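Local coordinates for protein extracellular sialidase/neuraminidase, putative (Aspergillus fumigatus, PDB 2XZI) that is a secreted fungal sialidase that acts as a KDNase, probably preferring glycosides of the deaminated sugar KDN, at residues L175-N189 with L198-R210. Sequence-based numbering, arbitrary orientation.
Sequences LTPDGWAWDAVGPGN and LVIPAMGRNIIGR. With KDM (deamino-alpha-neuraminic acid), chain C; NO2 (nitrite ion), chain H.
Arg205 fastens the loop 175-189 to the hairpin through four hydrogen bonds. NH1 and NH2 meet the Asp183 carboxylate end-on, one nitrogen per oxygen and both on the syn side, with Arg205 NH1 to Asp183 OD1 at 2.7 Å forming a salt bridge; the two planes are twisted 39° apart. Along its other side the guanidinium grips a single oxygen, Leu175 O, and the bond from Arg205 NE (2.9 Å) is the straighter of the two. An additional bond, NH1 to Met203 O, stays within the hairpin, so bonds on three sides fix the rotation of the group, and Pro177 CD lies over one face. Backbone bonds continue the tight zone: Met203 N to Ala184 O and Gly186 N to Pro201 O flank a single bridge between Val185 and Ala202. Beside it, Val185 CG2 packs on Ile200 CG2 at 3.7 Å within the buried interior.

Packing is more exposed where Met203, at the type II turn Ala202-Arg205, enters between two partly exposed tryptophans. Its extended chain, CG anti to the backbone N (chi1 168°), brings Met203 CE over the Trp180 face in a CH-pi contact 4.3 Å from the six-membered ring centroid, while Met203 SD touches Trp182 CD1 obliquely at 3.8 Å. The Trp182 ring turns an edge to the sugar, Trp182 CZ2 lying 3.4 Å from KDM O5. This loop, passing from one four-stranded antiparallel blade to the next, thus lines the central sugar pocket of a sialidase beta-propeller.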
ATOM      1  N   LEU A 175      -0.047   0.318  20.840  1.00  9.06           N
ATOM      2  CA  LEU A 175      -0.990   0.146  19.732  1.00  8.39           C
ATOM      3  C   LEU A 175      -1.082  -1.260  19.166  1.00  7.76           C
ATOM      4  O   LEU A 175      -1.836  -1.493  18.206  1.00  7.58           O
ATOM      5  CB  LEU A 175      -0.662   1.132  18.590  1.00  8.82           C
ATOM      6  CG  LEU A 175      -0.719   2.620  18.948  1.00  8.97           C
ATOM      7  CD1 LEU A 175      -0.234   3.488  17.808  1.00  8.92           C
ATOM      8  CD2 LEU A 175      -2.118   3.051  19.382  1.00 10.19           C
ATOM      9  N   THR A 176      -0.329  -2.188  19.743  1.00  7.13           N
ATOM     10  CA  THR A 176      -0.486  -3.610  19.405  1.00  7.04           C
ATOM     11  C   THR A 176      -0.960  -4.344  20.652  1.00  7.38           C
ATOM     12  O   THR A 176      -0.406  -4.143  21.736  1.00  7.87           O
ATOM     13  CB  THR A 176       0.820  -4.228  18.880  1.00  7.41           C
ATOM     14  OG1 THR A 176       1.346  -3.378  17.849  1.00  7.83           O
ATOM     15  CG2 THR A 176       0.581  -5.636  18.300  1.00  7.41           C
ATOM     16  N   PRO A 177      -1.998  -5.195  20.516  1.00  7.56           N
ATOM     17  CA  PRO A 177      -2.415  -5.895  21.744  1.00  7.93           C
ATOM     18  C   PRO A 177      -1.306  -6.765  22.330  1.00  7.98           C
ATOM     19  O   PRO A 177      -0.464  -7.317  21.594  1.00  8.76           O
ATOM     20  CB  PRO A 177      -3.568  -6.770  21.266  1.00  7.54           C
ATOM     21  CG  PRO A 177      -4.121  -6.028  20.045  1.00  7.67           C
ATOM     22  CD  PRO A 177      -2.918  -5.437  19.386  1.00  7.94           C
ATOM     23  N   ASP A 178      -1.324  -6.884  23.657  1.00  8.56           N
ATOM     24  CA  ASP A 178      -0.349  -7.701  24.362  1.00  9.10           C
ATOM     25  C   ASP A 178      -0.491  -9.187  24.009  1.00  8.92           C
ATOM     26  O   ASP A 178      -1.584  -9.680  23.730  1.00  9.36           O
ATOM     27  CB  ASP A 178      -0.477  -7.509  25.882  1.00 10.22           C
ATOM     28  CG  ASP A 178      -0.035  -6.134  26.356  1.00 12.78           C
ATOM     29  OD1 ASP A 178       0.727  -5.429  25.656  1.00 12.29           O
ATOM     30  OD2 ASP A 178      -0.430  -5.756  27.483  1.00 16.13           O
ATOM     31  N   GLY A 179       0.632  -9.889  23.999  1.00  8.78           N
ATOM     32  CA  GLY A 179       0.633 -11.310  23.681  1.00  8.44           C
ATOM     33  C   GLY A 179       0.665 -11.630  22.203  1.00  9.12           C
ATOM     34  O   GLY A 179       0.695 -12.796  21.822  1.00  9.07           O
ATOM     35  N   TRP A 180       0.631 -10.602  21.354  1.00  8.63           N
ATOM     36  CA  TRP A 180       0.694 -10.840  19.916  1.00  8.79           C
ATOM     37  C   TRP A 180       2.097 -11.235  19.453  1.00  8.08           C
ATOM     38  O   TRP A 180       3.103 -10.829  20.047  1.00  8.98           O
ATOM     39  CB  TRP A 180       0.193  -9.610  19.146  1.00  8.25           C
ATOM     40  CG  TRP A 180      -1.325  -9.511  19.036  1.00  7.46           C
ATOM     41  CD1 TRP A 180      -2.269  -9.979  19.931  1.00  7.10           C
ATOM     42  CD2 TRP A 180      -2.057  -8.909  17.975  1.00  6.69           C
ATOM     43  NE1 TRP A 180      -3.539  -9.701  19.478  1.00  7.08           N
ATOM     44  CE2 TRP A 180      -3.435  -9.055  18.268  1.00  6.12           C
ATOM     45  CE3 TRP A 180      -1.685  -8.275  16.775  1.00  6.43           C
ATOM     46  CZ2 TRP A 180      -4.434  -8.567  17.423  1.00  5.36           C
ATOM     47  CZ3 TRP A 180      -2.685  -7.796  15.937  1.00  7.98           C
ATOM     48  CH2 TRP A 180      -4.039  -7.931  16.264  1.00  6.76           C
ATOM     49  N   ALA A 181       2.137 -12.032  18.396  1.00  8.30           N
ATOM     50  CA  ALA A 181       3.382 -12.430  17.753  1.00  7.48           C
ATOM     51  C   ALA A 181       3.411 -11.774  16.377  1.00  7.73           C
ATOM     52  O   ALA A 181       3.923 -10.662  16.243  1.00  7.49           O
ATOM     53  CB  ALA A 181       3.477 -13.953  17.663  1.00  8.80           C
ATOM     54  N   TRP A 182       2.799 -12.401  15.375  1.00  7.15           N
ATOM     55  CA  TRP A 182       2.671 -11.741  14.078  1.00  7.13           C
ATOM     56  C   TRP A 182       1.818 -10.485  14.211  1.00  7.22           C
ATOM     57  O   TRP A 182       0.914 -10.405  15.062  1.00  7.84           O
ATOM     58  CB  TRP A 182       2.097 -12.674  13.003  1.00  7.11           C
ATOM     59  CG  TRP A 182       2.134 -12.049  11.635  1.00  8.21           C
ATOM     60  CD1 TRP A 182       1.067 -11.571  10.921  1.00  8.29           C
ATOM     61  CD2 TRP A 182       3.296 -11.837  10.816  1.00  8.37           C
ATOM     62  NE1 TRP A 182       1.497 -11.066   9.708  1.00  8.44           N
ATOM     63  CE2 TRP A 182       2.859 -11.200   9.631  1.00  8.13           C
ATOM     64  CE3 TRP A 182       4.667 -12.104  10.981  1.00  8.83           C
ATOM     65  CZ2 TRP A 182       3.743 -10.860   8.597  1.00  9.24           C
ATOM     66  CZ3 TRP A 182       5.549 -11.747   9.952  1.00  8.80           C
ATOM     67  CH2 TRP A 182       5.076 -11.135   8.785  1.00  9.55           C
ATOM     68  N   ASP A 183       2.136  -9.489  13.384  1.00  6.61           N
ATOM     69  CA  ASP A 183       1.335  -8.276  13.257  1.00  6.53           C
ATOM     70  C   ASP A 183       1.586  -7.697  11.878  1.00  5.79           C
ATOM     71  O   ASP A 183       2.550  -8.080  11.198  1.00  6.64           O
ATOM     72  CB  ASP A 183       1.684  -7.220  14.328  1.00  6.05           C
ATOM     73  CG  ASP A 183       0.718  -6.038  14.331  1.00  6.92           C
ATOM     74  OD1 ASP A 183      -0.461  -6.235  13.931  1.00  6.97           O
ATOM     75  OD2 ASP A 183       1.155  -4.922  14.720  1.00  6.65           O
ATOM     76  N   ALA A 184       0.714  -6.782  11.469  1.00  6.13           N
ATOM     77  CA  ALA A 184       0.874  -6.038  10.217  1.00  5.35           C
ATOM     78  C   ALA A 184       0.113  -4.747  10.329  1.00  5.71           C
ATOM     79  O   ALA A 184      -0.960  -4.701  10.937  1.00  6.37           O
ATOM     80  CB  ALA A 184       0.361  -6.844   9.025  1.00  6.04           C
ATOM     81  N   VAL A 185       0.661  -3.689   9.743  1.00  4.94           N
ATOM     82  CA  VAL A 185      -0.101  -2.458   9.482  1.00  4.92           C
ATOM     83  C   VAL A 185      -0.258  -2.321   7.967  1.00  4.38           C
ATOM     84  O   VAL A 185       0.664  -2.674   7.205  1.00  4.33           O
ATOM     85  CB  VAL A 185       0.552  -1.204  10.125  1.00  5.20           C
ATOM     86  CG1 VAL A 185       1.984  -0.972   9.598  1.00  5.54           C
ATOM     87  CG2 VAL A 185      -0.347   0.029   9.978  1.00  6.18           C
ATOM     88  N   GLY A 186      -1.432  -1.872   7.526  1.00  5.55           N
ATOM     89  CA  GLY A 186      -1.711  -1.802   6.090  1.00  5.77           C
ATOM     90  C   GLY A 186      -1.390  -3.124   5.400  1.00  5.60           C
ATOM     91  O   GLY A 186      -1.829  -4.176   5.847  1.00  6.40           O
ATOM     92  N   PRO A 187      -0.563  -3.108   4.345  1.00  4.82           N
ATOM     93  CA  PRO A 187       0.159  -1.956   3.821  1.00  5.04           C
ATOM     94  C   PRO A 187      -0.657  -1.189   2.791  1.00  5.04           C
ATOM     95  O   PRO A 187      -1.577  -1.744   2.186  1.00  5.91           O
ATOM     96  CB  PRO A 187       1.360  -2.605   3.153  1.00  5.09           C
ATOM     97  CG  PRO A 187       0.821  -3.922   2.613  1.00  5.52           C
ATOM     98  CD  PRO A 187      -0.163  -4.368   3.690  1.00  5.56           C
ATOM     99  N   GLY A 188      -0.301   0.075   2.576  1.00  5.49           N
ATOM    100  CA  GLY A 188      -0.964   0.864   1.552  1.00  6.28           C
ATOM    101  C   GLY A 188      -1.173   2.289   1.998  1.00  5.98           C
ATOM    102  O   GLY A 188      -0.367   3.156   1.690  1.00  5.59           O
ATOM    103  N   ASN A 189      -2.258   2.552   2.719  1.00  5.79           N
ATOM    104  CA  ASN A 189      -2.499   3.914   3.208  1.00  5.64           C
ATOM    105  C   ASN A 189      -3.535   3.977   4.299  1.00  5.65           C
ATOM    106  O   ASN A 189      -4.416   3.131   4.391  1.00  6.34           O
ATOM    107  CB  ASN A 189      -2.916   4.858   2.062  1.00  6.25           C
ATOM    108  CG  ASN A 189      -4.296   4.535   1.527  1.00  6.13           C
ATOM    109  OD1 ASN A 189      -4.467   3.615   0.726  1.00  7.00           O
ATOM    110  ND2 ASN A 189      -5.298   5.263   1.994  1.00  6.05           N
ATOM    111  N   LEU A 198      -7.939  10.609  11.928  1.00  7.82           N
ATOM    112  CA  LEU A 198      -7.179   9.707  11.052  1.00  7.46           C
ATOM    113  C   LEU A 198      -7.568   8.270  11.340  1.00  6.92           C
ATOM    114  O   LEU A 198      -7.810   7.899  12.488  1.00  6.56           O
ATOM    115  CB  LEU A 198      -5.677   9.861  11.258  1.00  7.19           C
ATOM    116  CG  LEU A 198      -5.086  11.265  11.071  1.00  7.28           C
ATOM    117  CD1 LEU A 198      -3.571  11.230  11.190  1.00  6.66           C
ATOM    118  CD2 LEU A 198      -5.474  11.837   9.722  1.00  8.17           C
ATOM    119  N   VAL A 199      -7.614   7.445  10.296  1.00  6.03           N
ATOM    120  CA  VAL A 199      -7.848   6.019  10.472  1.00  6.40           C
ATOM    121  C   VAL A 199      -6.820   5.271   9.641  1.00  5.92           C
ATOM    122  O   VAL A 199      -6.712   5.477   8.416  1.00  6.02           O
ATOM    123  CB  VAL A 199      -9.270   5.572  10.035  1.00  5.84           C
ATOM    124  CG1 VAL A 199      -9.475   4.098  10.379  1.00  6.97           C
ATOM    125  CG2 VAL A 199     -10.330   6.388  10.730  1.00  7.28           C
ATOM    126  N   ILE A 200      -6.066   4.417  10.332  1.00  5.62           N
ATOM    127  CA  ILE A 200      -5.024   3.591   9.730  1.00  5.55           C
ATOM    128  C   ILE A 200      -5.414   2.121   9.890  1.00  5.68           C
ATOM    129  O   ILE A 200      -5.638   1.654  11.015  1.00  5.27           O
ATOM    130  CB  ILE A 200      -3.638   3.903  10.362  1.00  6.09           C
ATOM    131  CG1 ILE A 200      -3.274   5.395  10.186  1.00  6.38           C
ATOM    132  CG2 ILE A 200      -2.555   2.986   9.783  1.00  7.89           C
ATOM    133  CD1 ILE A 200      -3.855   6.365  11.276  1.00 11.46           C
ATOM    134  N   PRO A 201      -5.527   1.393   8.776  1.00  4.72           N
ATOM    135  CA  PRO A 201      -5.933  -0.007   8.903  1.00  4.67           C
ATOM    136  C   PRO A 201      -4.770  -0.873   9.327  1.00  4.93           C
ATOM    137  O   PRO A 201      -3.646  -0.678   8.866  1.00  4.70           O
ATOM    138  CB  PRO A 201      -6.380  -0.370   7.484  1.00  4.27           C
ATOM    139  CG  PRO A 201      -5.500   0.474   6.599  1.00  5.12           C
ATOM    140  CD  PRO A 201      -5.287   1.772   7.367  1.00  5.79           C
ATOM    141  N   ALA A 202      -5.042  -1.848  10.183  1.00  4.94           N
ATOM    142  CA  ALA A 202      -4.042  -2.792  10.649  1.00  4.85           C
ATOM    143  C   ALA A 202      -4.639  -4.166  10.881  1.00  5.03           C
ATOM    144  O   ALA A 202      -5.863  -4.362  10.755  1.00  5.43           O
ATOM    145  CB  ALA A 202      -3.351  -2.282  11.916  1.00  5.96           C
ATOM    146  N   MET A 203      -3.777  -5.116  11.224  1.00  5.01           N
ATOM    147  CA  MET A 203      -4.248  -6.475  11.485  1.00  5.32           C
ATOM    148  C   MET A 203      -5.225  -6.469  12.676  1.00  5.14           C
ATOM    149  O   MET A 203      -4.887  -5.993  13.747  1.00  5.99           O
ATOM    150  CB  MET A 203      -3.063  -7.385  11.781  1.00  5.13           C
ATOM    151  CG  MET A 203      -3.460  -8.741  12.351  1.00  6.56           C
ATOM    152  SD  MET A 203      -2.033  -9.831  12.383  1.00  8.19           S
ATOM    153  CE  MET A 203      -2.451 -10.955  13.708  1.00  9.27           C
ATOM    154  N   GLY A 204      -6.443  -6.978  12.450  1.00  5.28           N
ATOM    155  CA  GLY A 204      -7.450  -7.115  13.516  1.00  5.98           C
ATOM    156  C   GLY A 204      -7.950  -5.815  14.137  1.00  6.18           C
ATOM    157  O   GLY A 204      -8.649  -5.855  15.154  1.00  6.78           O
ATOM    158  N   ARG A 205      -7.622  -4.652  13.564  1.00  5.51           N
ATOM    159  CA  ARG A 205      -7.901  -3.389  14.254  1.00  5.63           C
ATOM    160  C   ARG A 205      -7.686  -2.204  13.339  1.00  5.82           C
ATOM    161  O   ARG A 205      -6.959  -2.313  12.345  1.00  5.78           O
ATOM    162  CB  ARG A 205      -6.986  -3.258  15.473  1.00  5.82           C
ATOM    163  CG  ARG A 205      -5.517  -2.943  15.159  1.00  5.19           C
ATOM    164  CD  ARG A 205      -4.645  -3.455  16.297  1.00  6.95           C
ATOM    165  NE  ARG A 205      -3.237  -3.047  16.246  1.00  6.06           N
ATOM    166  CZ  ARG A 205      -2.275  -3.612  15.515  1.00  5.13           C
ATOM    167  NH1 ARG A 205      -2.538  -4.588  14.654  1.00  6.03           N
ATOM    168  NH2 ARG A 205      -1.027  -3.174  15.653  1.00  6.16           N
ATOM    169  N   ASN A 206      -8.328  -1.085  13.663  1.00  6.06           N
ATOM    170  CA  ASN A 206      -7.926   0.216  13.117  1.00  6.00           C
ATOM    171  C   ASN A 206      -7.155   0.979  14.179  1.00  6.33           C
ATOM    172  O   ASN A 206      -7.429   0.853  15.378  1.00  6.60           O
ATOM    173  CB  ASN A 206      -9.131   1.059  12.719  1.00  6.56           C
ATOM    174  CG  ASN A 206      -9.926   0.468  11.596  1.00  7.24           C
ATOM    175  OD1 ASN A 206      -9.378  -0.056  10.628  1.00  7.54           O
ATOM    176  ND2 ASN A 206     -11.248   0.606  11.688  1.00  7.52           N
ATOM    177  N   ILE A 207      -6.191   1.771  13.738  1.00  6.17           N
ATOM    178  CA  ILE A 207      -5.524   2.730  14.614  1.00  6.37           C
ATOM    179  C   ILE A 207      -6.164   4.083  14.329  1.00  6.44           C
ATOM    180  O   ILE A 207      -6.253   4.504  13.180  1.00  6.59           O
ATOM    181  CB  ILE A 207      -4.007   2.752  14.347  1.00  6.74           C
ATOM    182  CG1 ILE A 207      -3.401   1.414  14.767  1.00  9.57           C
ATOM    183  CG2 ILE A 207      -3.329   3.877  15.127  1.00  6.83           C
ATOM    184  CD1 ILE A 207      -2.073   1.096  14.123  1.00 12.48           C
ATOM    185  N   ILE A 208      -6.650   4.745  15.371  1.00  6.39           N
ATOM    186  CA  ILE A 208      -7.360   5.996  15.205  1.00  6.77           C
ATOM    187  C   ILE A 208      -6.538   7.138  15.764  1.00  6.07           C
ATOM    188  O   ILE A 208      -6.036   7.056  16.898  1.00  7.46           O
ATOM    189  CB  ILE A 208      -8.714   5.970  15.953  1.00  6.78           C
ATOM    190  CG1 ILE A 208      -9.455   4.637  15.731  1.00  8.17           C
ATOM    191  CG2 ILE A 208      -9.541   7.209  15.606  1.00  7.45           C
ATOM    192  CD1 ILE A 208      -9.833   4.303  14.268  1.00  8.48           C
ATOM    193  N   GLY A 209      -6.397   8.195  14.963  1.00  6.58           N
ATOM    194  CA  GLY A 209      -5.704   9.390  15.400  1.00  7.06           C
ATOM    195  C   GLY A 209      -6.701  10.494  15.624  1.00  7.65           C
ATOM    196  O   GLY A 209      -7.522  10.783  14.753  1.00  8.34           O
ATOM    197  N   ARG A 210      -6.605  11.121  16.799  1.00  8.10           N
ATOM    198  CA  ARG A 210      -7.481  12.225  17.165  1.00  8.07           C
ATOM    199  C   ARG A 210      -6.673  13.432  17.622  1.00  8.25           C
ATOM    200  O   ARG A 210      -5.501  13.310  18.003  1.00  8.25           O
ATOM    201  CB  ARG A 210      -8.459  11.785  18.268  1.00  7.74           C
ATOM    202  CG  ARG A 210      -9.509  10.779  17.789  1.00  7.05           C
ATOM    203  CD  ARG A 210     -10.521  10.516  18.908  1.00  8.64           C
ATOM    204  NE  ARG A 210     -11.630   9.651  18.514  1.00  9.54           N
ATOM    205  CZ  ARG A 210     -11.579   8.320  18.548  1.00  8.52           C
ATOM    206  NH1 ARG A 210     -10.452   7.708  18.883  1.00  9.99           N
ATOM    207  NH2 ARG A 210     -12.642   7.603  18.226  1.00 12.45           N
TER
HETATM  208  C2  KDM C 500       3.054 -11.730   1.564  1.00 17.17           C
HETATM  209  C1  KDM C 500       2.393 -12.003   0.219  1.00 15.48           C
HETATM  210  C3  KDM C 500       3.908 -10.450   1.497  1.00 15.42           C
HETATM  211  C4  KDM C 500       4.054  -9.733   2.871  1.00 13.71           C
HETATM  212  C5  KDM C 500       3.661 -10.584   4.084  1.00 13.09           C
HETATM  213  C6  KDM C 500       2.216 -11.107   3.893  1.00 15.14           C
HETATM  214  C7  KDM C 500       1.809 -12.161   4.934  1.00 15.08           C
HETATM  215  C8  KDM C 500       0.313 -12.500   4.803  1.00 16.09           C
HETATM  216  C9  KDM C 500      -0.089 -13.578   5.794  1.00 16.78           C
HETATM  217  O5  KDM C 500       3.807  -9.835   5.318  1.00 11.91           O
HETATM  218  O1A KDM C 500       2.906 -11.506  -0.811  1.00 14.82           O
HETATM  219  O1B KDM C 500       1.375 -12.735   0.257  1.00 15.44           O
HETATM  220  O4  KDM C 500       5.417  -9.334   3.012  1.00 11.01           O
HETATM  221  O6  KDM C 500       1.990 -11.687   2.564  1.00 17.01           O
HETATM  222  O7  KDM C 500       2.590 -13.341   4.729  1.00 13.04           O
HETATM  223  O8  KDM C 500      -0.495 -11.345   5.068  1.00 16.52           O
HETATM  224  O9  KDM C 500       0.052 -13.026   7.114  1.00 17.94           O
HETATM  225  O2  KDM C 500       3.888 -12.871   1.797  1.00 17.19           O
HETATM  226  N   NO2 H 505     -11.916   3.856  19.046  1.00 19.35           N
HETATM  227  O1  NO2 H 505     -12.839   4.561  18.158  1.00 18.57           O
HETATM  228  O2  NO2 H 505     -10.959   4.803  19.625  1.00 19.88           O